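Local coordinates for D-isomer specific 2-hydroxyacid dehydrogenase NAD-binding (Xanthobacter autotrophicus, PDB 4XA8), which probably acts as an NAD(P)-dependent oxidoreductase of the D-2-hydroxyacid dehydrogenase family, interconverting 2-hydroxy acids and 2-oxo acids, at residues Ala242-Ala247 with Gly251-Ala256. Sequence-based numbering, arbitrary orientation.
Sequences AALIAA and GHIAEA
The carbonyl oxygen of Ala247, near the C-terminal end of helix 241-250, accepts a hydrogen bond from the backbone N of Ile253, the first residue of the following strand. Bond and turn together illustrate how the helix of a Rossmann-type beta-alpha-beta unit hands the chain back to the sheet: strand 228-232 leads into the helix, and strand 253-258 then runs parallel to strand 228-232, next to it in the sheet. Ile253 N lies 3.2 Å from Ala247 O, and the bond is nearly straight at the hydrogen (170°), although the donor stands well above the carbonyl plane. The same oxygen is gripped from within the turn by the hydroxyl of Ser250, and His252 N comes to 2.9 Å from Ala247 O. A Schellman motif ends the helix here: Gly251, at positive phi (82°), is the first residue to abandon the helical conformation, and two bonds run back into the last turn.

Next to these polar contacts lies a small apolar seam. Ile253 has its CG1 branch anti to its own carbonyl carbon (chi1 -70°), and with the outer torsion extended, CD1 reaches across to the helix. There CD1 of Ile253 meets CB of Ala247 at 4.0 Å, while CG1 of Ile253 runs alongside the same methyl. Phe230 of the adjacent strand 228-232 touches both Leu244 and Ile253, widening the helix-on-sheet packing; Leu221 of helix 218-223 also packs on Ile253. Ala234 and Asp259, which contact NADPH where it is bound, though not in this chain, have side chains about 11 Å from that of Leu244, so this packing lies outside the cofactor site. One turn before Ala247, the Leu244 side chain crosses that of Ile253 at about a right angle, its CD1 resting 3.7 Å from Ile253 CD1.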
ATOM      1  N   ALA A 242     -18.718  -8.373 -16.740  1.00 41.75           N
ATOM      2  CA  ALA A 242     -18.846  -9.747 -17.179  1.00 42.96           C
ATOM      3  C   ALA A 242     -17.525 -10.204 -17.782  1.00 41.05           C
ATOM      4  O   ALA A 242     -17.004 -11.267 -17.433  1.00 41.21           O
ATOM      5  CB  ALA A 242     -19.985  -9.894 -18.174  1.00 46.13           C
ATOM      6  N   ALA A 243     -16.956  -9.384 -18.645  1.00 38.98           N
ATOM      7  CA  ALA A 243     -15.697  -9.737 -19.314  1.00 38.22           C
ATOM      8  C   ALA A 243     -14.523  -9.822 -18.329  1.00 35.49           C
ATOM      9  O   ALA A 243     -13.644 -10.660 -18.475  1.00 34.20           O
ATOM     10  CB  ALA A 243     -15.378  -8.734 -20.424  1.00 37.30           C
ATOM     11  N   LEU A 244     -14.508  -8.925 -17.356  1.00 36.42           N
ATOM     12  CA  LEU A 244     -13.509  -8.959 -16.279  1.00 34.13           C
ATOM     13  C   LEU A 244     -13.567 -10.279 -15.488  1.00 33.20           C
ATOM     14  O   LEU A 244     -12.558 -10.935 -15.245  1.00 32.43           O
ATOM     15  CB  LEU A 244     -13.682  -7.740 -15.342  1.00 33.68           C
ATOM     16  CG  LEU A 244     -12.722  -7.720 -14.133  1.00 35.11           C
ATOM     17  CD1 LEU A 244     -11.272  -7.606 -14.546  1.00 36.11           C
ATOM     18  CD2 LEU A 244     -13.054  -6.578 -13.165  1.00 35.64           C
ATOM     19  N   ILE A 245     -14.750 -10.687 -15.098  1.00 33.43           N
ATOM     20  CA  ILE A 245     -14.890 -11.936 -14.372  1.00 35.30           C
ATOM     21  C   ILE A 245     -14.410 -13.093 -15.200  1.00 36.10           C
ATOM     22  O   ILE A 245     -13.734 -13.973 -14.679  1.00 36.41           O
ATOM     23  CB  ILE A 245     -16.343 -12.142 -13.906  1.00 37.68           C
ATOM     24  CG1 ILE A 245     -16.621 -11.178 -12.738  1.00 37.40           C
ATOM     25  CG2 ILE A 245     -16.592 -13.575 -13.455  1.00 38.92           C
ATOM     26  CD1 ILE A 245     -18.089 -10.875 -12.561  1.00 38.40           C
ATOM     27  N   ALA A 246     -14.712 -13.063 -16.499  1.00 37.41           N
ATOM     28  CA  ALA A 246     -14.280 -14.117 -17.403  1.00 38.60           C
ATOM     29  C   ALA A 246     -12.755 -14.190 -17.500  1.00 37.08           C
ATOM     30  O   ALA A 246     -12.167 -15.271 -17.388  1.00 37.96           O
ATOM     31  CB  ALA A 246     -14.914 -13.949 -18.787  1.00 41.47           C
ATOM     32  N   ALA A 247     -12.111 -13.046 -17.622  1.00 34.61           N
ATOM     33  CA  ALA A 247     -10.633 -13.000 -17.663  1.00 34.55           C
ATOM     34  C   ALA A 247      -9.968 -13.474 -16.359  1.00 34.42           C
ATOM     35  O   ALA A 247      -8.907 -14.094 -16.379  1.00 36.21           O
ATOM     36  CB  ALA A 247     -10.171 -11.602 -18.034  1.00 32.32           C
ATOM     37  N   GLY A 251      -7.613 -17.074 -15.877  1.00 39.13           N
ATOM     38  CA  GLY A 251      -6.255 -16.778 -15.489  1.00 37.99           C
ATOM     39  C   GLY A 251      -5.586 -15.761 -16.393  1.00 37.12           C
ATOM     40  O   GLY A 251      -4.413 -15.525 -16.238  1.00 37.57           O
ATOM     41  N   HIS A 252      -6.319 -15.144 -17.316  1.00 34.59           N
ATOM     42  CA  HIS A 252      -5.747 -14.091 -18.120  1.00 34.33           C
ATOM     43  C   HIS A 252      -5.326 -12.890 -17.265  1.00 32.00           C
ATOM     44  O   HIS A 252      -4.288 -12.292 -17.493  1.00 30.69           O
ATOM     45  CB  HIS A 252      -6.681 -13.649 -19.280  1.00 35.48           C
ATOM     46  CG  HIS A 252      -6.001 -12.730 -20.236  1.00 35.41           C
ATOM     47  ND1 HIS A 252      -4.892 -13.120 -20.952  1.00 36.83           N
ATOM     48  CD2 HIS A 252      -6.193 -11.417 -20.520  1.00 34.79           C
ATOM     49  CE1 HIS A 252      -4.463 -12.102 -21.679  1.00 35.65           C
ATOM     50  NE2 HIS A 252      -5.221 -11.055 -21.422  1.00 34.34           N
ATOM     51  N   ILE A 253      -6.164 -12.524 -16.303  1.00 31.70           N
ATOM     52  CA  ILE A 253      -5.805 -11.571 -15.287  1.00 29.51           C
ATOM     53  C   ILE A 253      -5.556 -12.431 -14.091  1.00 29.43           C
ATOM     54  O   ILE A 253      -6.425 -13.215 -13.692  1.00 30.18           O
ATOM     55  CB  ILE A 253      -6.937 -10.550 -15.062  1.00 29.25           C
ATOM     56  CG1 ILE A 253      -7.039  -9.634 -16.292  1.00 30.99           C
ATOM     57  CG2 ILE A 253      -6.664  -9.668 -13.869  1.00 28.75           C
ATOM     58  CD1 ILE A 253      -8.172  -8.658 -16.276  1.00 32.18           C
ATOM     59  N   ALA A 254      -4.367 -12.270 -13.506  1.00 27.99           N
ATOM     60  CA  ALA A 254      -3.945 -13.066 -12.366  1.00 27.99           C
ATOM     61  C   ALA A 254      -4.576 -12.631 -11.024  1.00 26.95           C
ATOM     62  O   ALA A 254      -4.870 -13.482 -10.128  1.00 26.96           O
ATOM     63  CB  ALA A 254      -2.434 -13.057 -12.260  1.00 28.02           C
ATOM     64  N   GLU A 255      -4.749 -11.331 -10.866  1.00 27.30           N
ATOM     65  CA  GLU A 255      -5.291 -10.762  -9.644  1.00 27.29           C
ATOM     66  C   GLU A 255      -5.800  -9.357  -9.873  1.00 25.25           C
ATOM     67  O   GLU A 255      -5.432  -8.708 -10.844  1.00 25.35           O
ATOM     68  CB  GLU A 255      -4.245 -10.813  -8.469  1.00 31.00           C
ATOM     69  CG  GLU A 255      -2.844 -10.461  -8.843  1.00 33.05           C
ATOM     70  CD  GLU A 255      -1.801 -10.643  -7.716  1.00 34.99           C
ATOM     71  OE1 GLU A 255      -1.240  -9.612  -7.288  1.00 30.63           O
ATOM     72  OE2 GLU A 255      -1.520 -11.792  -7.269  1.00 35.45           O
ATOM     73  N   ALA A 256      -6.673  -8.892  -8.981  1.00 23.38           N
ATOM     74  CA  ALA A 256      -7.286  -7.620  -9.127  1.00 24.54           C
ATOM     75  C   ALA A 256      -7.626  -6.995  -7.789  1.00 24.51           C
ATOM     76  O   ALA A 256      -7.773  -7.691  -6.747  1.00 24.33           O
ATOM     77  CB  ALA A 256      -8.571  -7.748  -9.969  1.00 24.30           C
TER